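Local coordinates for flagellar protein FliL (Vibrio alginolyticus, PDB 6AHP) that assists the function of the bacterial flagellar motor as a stomatin-like protein with a periplasmic core domain, at residues I31-M36 and V102-F107; S59-A64 and D80-D85. All blocks are in the same frame, centred on the assembly; numbering follows the deposited sequence.

The two contacts illustrate how an alpha-beta domain is built in layers, a sheet with helices packed on one face. Interaction 1 pairs strands 26-38 and 101-109 of a three-stranded antiparallel sheet; interaction 2 packs helix 50-62 against helix 72-94, both between those strands in sequence. The centres lie about 12 Å apart, and all four segments are part of one FliL domain, a member of the SPFH clan. The layers meet directly: Ile31 and Phe104 pack on Phe61, Val102 packs on Ala82, and Val102 N probably bonds to Ser83 OG. Sheet pairing and helix packing thus share one core in this periplasmic part of the protein.

Interaction 1 of 2, residues I31-M36 and V102-F107; sequences IKAQLM and VLFTDF
Lys32, Gln34 and Thr105 close on one water from three directions: Lys32 NZ and Gln34 NE2 each donate to it, NE2 at 2.7 Å, and Thr105 OG1 makes a third hydrogen bond. The water ties two neighbouring antiparallel strands together on the face of the sheet turned away from the helices, beside a classic beta bulge in which Thr105 and Asp106 both stand opposite Lys32. The lysine chain leaves with CG anti to the backbone N (chi1 178°), runs alongside Thr105, with its CG 3.3 Å from Thr105 OG1, and then bends at chi2 and chi4, bringing NZ back to the water and to Asn11 on strand 7-21.

The bulge is held at both of its residues: Thr105 N donates to Lys32 O, and Lys32 N to Asp106 O at 3.0 Å. Beyond it the regular pairing resumes at Gln34 and Leu103, whose bond from Leu103 N to Gln34 O is short (2.7 Å) and straight, 167° at the hydrogen, and Gln34 N donates back to Leu103 O.

On the helix-facing side the pairing is apolar. Leu35 CD2 comes to 4.0 Å from Val102 CB, while Val102 CG2 reaches Ala33 CB at 3.8 Å. Helices 72-94 and 50-62 cover this face, Phe107 packing on Leu78 and Leu35 on Ile53. Ile31 divides its two branches between two rings. Its CG2 sits over one face of Phe104 near the rim, and its CG1 stands squarely above the Phe107 ring, 3.9 Å from the centroid and only 4° off the ring normal, a CH-pi contact.

Interaction 2 of 2, residues S59-A64 and D80-D85; sequences STFASA and DRASED
With chi1 at -58°, Thr60 sets OG1 beside its own backbone N and CG2 anti to it, and Asp85, with chi1 -74°, swings its carboxylate in from the opposite direction. The pair bridges two packed helices, 50-62 and 72-94, which form part of the helical layer over the sheet. Thr60 OG1 lies 2.8 Å from Asp85 OD2, a distance suited to a hydrogen bond, although Ser56 O one turn earlier is a rival acceptor for the single hydroxyl proton.

The hydroxyl also accepts a hydrogen bond from a water, which gives its other proton to Ala82 O at 2.9 Å. The buried hydroxyl thus lies between the acid, its own helix and, through the water, a backbone carbonyl of the facing helix. Its methyl does the apolar work, with Thr60 CG2 lying 4.2 Å from Ala82 CB and from Arg81 CB.

Helix 50-62 ends here, its backbone turning out of the helix at Ser63, and Ala62 packs on Arg75 of the second subunit. Toward the sheet, the Phe61 ring approaches Ala82 obliquely, its CE1 coming to 4.5 Å from Ala82 CB.

Interaction 1 of 2, residues I31-M36 and V102-F107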
loop_
_atom_site.group_PDB
_atom_site.type_symbol
_atom_site.label_atom_id
_atom_site.label_comp_id
_atom_site.label_asym_id
_atom_site.label_seq_id
_atom_site.Cartn_x
_atom_site.Cartn_y
_atom_site.Cartn_z
ATOM N N ILE A 31 7.010 -7.101 -10.296
ATOM C CA ILE A 31 6.741 -5.937 -11.129
ATOM C C ILE A 31 7.699 -4.830 -10.712
ATOM O O ILE A 31 7.829 -4.532 -9.521
ATOM C CB ILE A 31 5.279 -5.468 -11.012
ATOM C CG1 ILE A 31 4.386 -6.301 -11.916
ATOM C CG2 ILE A 31 5.150 -3.995 -11.393
ATOM C CD1 ILE A 31 3.032 -6.568 -11.352
ATOM N N LYS A 32 8.466 -4.267 -11.642
ATOM C CA LYS A 32 9.231 -3.043 -11.418
ATOM C C LYS A 32 8.491 -1.891 -12.092
ATOM O O LYS A 32 8.005 -2.035 -13.219
ATOM C CB LYS A 32 10.653 -3.173 -11.983
ATOM C CG LYS A 32 11.518 -1.933 -11.853
ATOM C CD LYS A 32 11.958 -1.682 -10.428
ATOM C CE LYS A 32 12.910 -0.501 -10.378
ATOM N NZ LYS A 32 12.345 0.702 -11.093
ATOM N N ALA A 33 8.390 -0.758 -11.395
ATOM C CA ALA A 33 7.503 0.317 -11.828
ATOM C C ALA A 33 8.145 1.686 -11.637
ATOM O O ALA A 33 9.022 1.881 -10.791
ATOM C CB ALA A 33 6.169 0.280 -11.063
ATOM N N GLN A 34 7.661 2.646 -12.427
ATOM C CA GLN A 34 8.008 4.053 -12.279
ATOM C C GLN A 34 6.759 4.879 -12.550
ATOM O O GLN A 34 5.785 4.389 -13.131
ATOM C CB GLN A 34 9.148 4.489 -13.237
ATOM C CG GLN A 34 10.497 3.799 -12.999
ATOM C CD GLN A 34 11.667 4.482 -13.705
ATOM O OE1 GLN A 34 11.774 5.716 -13.749
ATOM N NE2 GLN A 34 12.562 3.674 -14.257
ATOM N N LEU A 35 6.802 6.147 -12.154
ATOM C CA LEU A 35 5.690 7.064 -12.360
ATOM C C LEU A 35 6.057 8.094 -13.423
ATOM O O LEU A 35 7.124 8.714 -13.351
ATOM C CB LEU A 35 5.307 7.779 -11.053
ATOM C CG LEU A 35 5.157 6.824 -9.856
ATOM C CD1 LEU A 35 5.157 7.605 -8.560
ATOM C CD2 LEU A 35 3.876 5.936 -10.020
ATOM N N MET A 36 5.157 8.291 -14.380
ATOM C CA MET A 36 5.264 9.377 -15.340
ATOM C C MET A 36 4.437 10.560 -14.839
ATOM O O MET A 36 3.257 10.401 -14.516
ATOM C CB MET A 36 4.776 8.920 -16.709
ATOM C CG MET A 36 4.969 9.922 -17.831
ATOM S SD MET A 36 4.497 9.054 -19.361
ATOM C CE MET A 36 3.159 10.108 -19.890
ATOM N N VAL A 102 1.368 5.067 -14.394
ATOM C CA VAL A 102 2.488 4.282 -13.893
ATOM C C VAL A 102 2.987 3.423 -15.054
ATOM O O VAL A 102 2.235 3.033 -15.947
ATOM C CB VAL A 102 2.117 3.437 -12.640
ATOM C CG1 VAL A 102 0.922 2.622 -12.874
ATOM C CG2 VAL A 102 3.274 2.533 -12.200
ATOM N N LEU A 103 4.280 3.165 -15.043
ATOM C CA LEU A 103 4.997 2.429 -16.076
ATOM C C LEU A 103 5.529 1.153 -15.441
ATOM O O LEU A 103 6.084 1.204 -14.341
ATOM C CB LEU A 103 6.174 3.262 -16.626
ATOM C CG LEU A 103 5.916 4.640 -17.211
ATOM C CD1 LEU A 103 7.237 5.310 -17.653
ATOM C CD2 LEU A 103 4.969 4.500 -18.365
ATOM N N PHE A 104 5.329 0.018 -16.120
ATOM C CA PHE A 104 5.921 -1.257 -15.727
ATOM C C PHE A 104 7.106 -1.505 -16.666
ATOM O O PHE A 104 6.923 -1.700 -17.874
ATOM C CB PHE A 104 4.905 -2.403 -15.819
ATOM C CG PHE A 104 3.647 -2.215 -14.965
ATOM C CD1 PHE A 104 3.581 -1.257 -13.976
ATOM C CD2 PHE A 104 2.549 -3.053 -15.142
ATOM C CE1 PHE A 104 2.435 -1.100 -13.194
ATOM C CE2 PHE A 104 1.381 -2.905 -14.364
ATOM C CZ PHE A 104 1.325 -1.926 -13.400
ATOM N N THR A 105 8.287 -1.496 -16.105
ATOM C CA THR A 105 9.520 -1.756 -16.802
ATOM C C THR A 105 9.920 -3.233 -16.775
ATOM O O THR A 105 10.539 -3.640 -17.664
ATOM C CB THR A 105 10.698 -0.888 -16.370
ATOM O OG1 THR A 105 10.969 -1.072 -15.007
ATOM C CG2 THR A 105 10.416 0.547 -16.629
ATOM N N ASP A 106 9.500 -3.992 -15.732
ATOM C CA ASP A 106 9.677 -5.433 -15.636
ATOM C C ASP A 106 8.372 -6.051 -15.164
ATOM O O ASP A 106 7.736 -5.527 -14.299
ATOM C CB ASP A 106 10.752 -5.836 -14.679
ATOM C CG ASP A 106 12.074 -5.090 -14.942
ATOM O OD1 ASP A 106 12.121 -4.170 -15.758
ATOM O OD2 ASP A 106 13.097 -5.417 -14.291
ATOM N N PHE A 107 8.012 -7.147 -15.777
ATOM C CA PHE A 107 6.804 -7.850 -15.437
ATOM C C PHE A 107 7.025 -9.319 -15.629
ATOM O O PHE A 107 7.039 -9.786 -16.728
ATOM C CB PHE A 107 5.746 -7.432 -16.394
ATOM C CG PHE A 107 4.371 -7.504 -15.853
ATOM C CD1 PHE A 107 3.925 -8.620 -15.224
ATOM C CD2 PHE A 107 3.512 -6.465 -16.033
ATOM C CE1 PHE A 107 2.657 -8.685 -14.747
ATOM C CE2 PHE A 107 2.250 -6.529 -15.562
ATOM C CZ PHE A 107 1.829 -7.641 -14.918
HETATM O O HOH W 1 12.592 0.981 -13.893
#

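Interaction 2 of 2, residues S59-A64 and D80-D85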
loop_
_atom_site.group_PDB
_atom_site.type_symbol
_atom_site.label_atom_id
_atom_site.label_comp_id
_atom_site.label_asym_id
_atom_site.label_seq_id
_atom_site.Cartn_x
_atom_site.Cartn_y
_atom_site.Cartn_z
ATOM N N SER A 59 -1.960 -2.793 -3.245
ATOM C CA SER A 59 -3.380 -3.131 -3.180
ATOM C C SER A 59 -3.908 -3.561 -4.536
ATOM O O SER A 59 -4.693 -4.513 -4.634
ATOM C CB SER A 59 -4.199 -1.949 -2.672
ATOM O OG SER A 59 -3.977 -1.708 -1.301
ATOM N N THR A 60 -3.512 -2.851 -5.598
ATOM C CA THR A 60 -3.998 -3.209 -6.921
ATOM C C THR A 60 -3.527 -4.599 -7.305
ATOM O O THR A 60 -4.322 -5.427 -7.743
ATOM C CB THR A 60 -3.535 -2.216 -7.974
ATOM O OG1 THR A 60 -3.982 -0.898 -7.619
ATOM C CG2 THR A 60 -4.137 -2.635 -9.333
ATOM N N PHE A 61 -2.225 -4.858 -7.166
ATOM C CA PHE A 61 -1.665 -6.157 -7.539
ATOM C C PHE A 61 -2.202 -7.301 -6.671
ATOM O O PHE A 61 -2.355 -8.422 -7.158
ATOM C CB PHE A 61 -0.146 -6.105 -7.447
ATOM C CG PHE A 61 0.486 -5.060 -8.325
ATOM C CD1 PHE A 61 -0.110 -4.681 -9.518
ATOM C CD2 PHE A 61 1.693 -4.473 -7.962
ATOM C CE1 PHE A 61 0.476 -3.725 -10.330
ATOM C CE2 PHE A 61 2.294 -3.518 -8.776
ATOM C CZ PHE A 61 1.676 -3.142 -9.960
ATOM N N ALA A 62 -2.481 -7.046 -5.392
ATOM C CA ALA A 62 -2.999 -8.097 -4.520
ATOM C C ALA A 62 -4.321 -8.658 -5.032
ATOM O O ALA A 62 -4.590 -9.855 -4.874
ATOM C CB ALA A 62 -3.168 -7.570 -3.095
ATOM N N SER A 63 -5.152 -7.824 -5.660
ATOM C CA SER A 63 -6.456 -8.252 -6.149
ATOM C C SER A 63 -6.439 -8.607 -7.631
ATOM O O SER A 63 -7.456 -8.454 -8.307
ATOM C CB SER A 63 -7.502 -7.173 -5.893
ATOM O OG SER A 63 -7.414 -6.168 -6.892
ATOM N N ALA A 64 -5.314 -9.067 -8.154
ATOM C CA ALA A 64 -5.265 -9.586 -9.511
ATOM C C ALA A 64 -5.206 -11.113 -9.486
ATOM O O ALA A 64 -4.681 -11.709 -8.545
ATOM C CB ALA A 64 -4.058 -9.022 -10.254
ATOM N N ASP A 80 -3.782 -0.106 -16.293
ATOM C CA ASP A 80 -4.737 1.003 -16.220
ATOM C C ASP A 80 -5.397 1.096 -14.853
ATOM O O ASP A 80 -5.623 2.202 -14.343
ATOM C CB ASP A 80 -5.831 0.863 -17.282
ATOM C CG ASP A 80 -5.316 1.090 -18.690
ATOM O OD1 ASP A 80 -4.245 1.723 -18.840
ATOM O OD2 ASP A 80 -5.982 0.610 -19.640
ATOM N N ARG A 81 -5.799 -0.045 -14.290
ATOM C CA ARG A 81 -6.336 -0.051 -12.928
ATOM C C ARG A 81 -5.344 0.542 -11.934
ATOM O O ARG A 81 -5.724 1.331 -11.068
ATOM C CB ARG A 81 -6.684 -1.467 -12.496
ATOM C CG ARG A 81 -8.036 -1.885 -12.952
ATOM C CD ARG A 81 -9.123 -1.216 -12.139
ATOM N NE ARG A 81 -10.336 -2.018 -12.264
ATOM C CZ ARG A 81 -10.753 -2.891 -11.354
ATOM N NH1 ARG A 81 -10.078 -3.058 -10.214
ATOM N NH2 ARG A 81 -11.856 -3.591 -11.585
ATOM N N ALA A 82 -4.085 0.096 -11.998
ATOM C CA ALA A 82 -3.029 0.644 -11.142
ATOM C C ALA A 82 -2.962 2.171 -11.224
ATOM O O ALA A 82 -2.965 2.849 -10.192
ATOM C CB ALA A 82 -1.685 0.030 -11.518
ATOM N N SER A 83 -2.906 2.731 -12.446
ATOM C CA SER A 83 -2.864 4.189 -12.592
ATOM C C SER A 83 -4.102 4.836 -11.983
ATOM O O SER A 83 -4.001 5.830 -11.253
ATOM C CB SER A 83 -2.735 4.591 -14.074
ATOM O OG SER A 83 -1.469 4.231 -14.586
ATOM N N GLU A 84 -5.269 4.302 -12.291
ATOM C CA GLU A 84 -6.487 4.863 -11.768
ATOM C C GLU A 84 -6.567 4.778 -10.242
ATOM O O GLU A 84 -6.947 5.701 -9.618
ATOM C CB GLU A 84 -7.728 4.304 -12.441
ATOM C CG GLU A 84 -8.067 4.887 -13.819
ATOM C CD GLU A 84 -7.948 6.413 -13.961
ATOM O OE1 GLU A 84 -8.485 7.194 -13.187
ATOM O OE2 GLU A 84 -7.317 6.851 -14.903
ATOM N N ASP A 85 -6.123 3.690 -9.662
ATOM C CA ASP A 85 -6.176 3.581 -8.197
ATOM C C ASP A 85 -5.274 4.618 -7.538
ATOM O O ASP A 85 -5.657 5.218 -6.530
ATOM C CB ASP A 85 -5.795 2.175 -7.729
ATOM C CG ASP A 85 -6.906 1.129 -8.000
ATOM O OD1 ASP A 85 -8.069 1.515 -8.231
ATOM O OD2 ASP A 85 -6.605 -0.098 -7.996
HETATM O O HOH W 2 -2.423 1.438 -7.735
#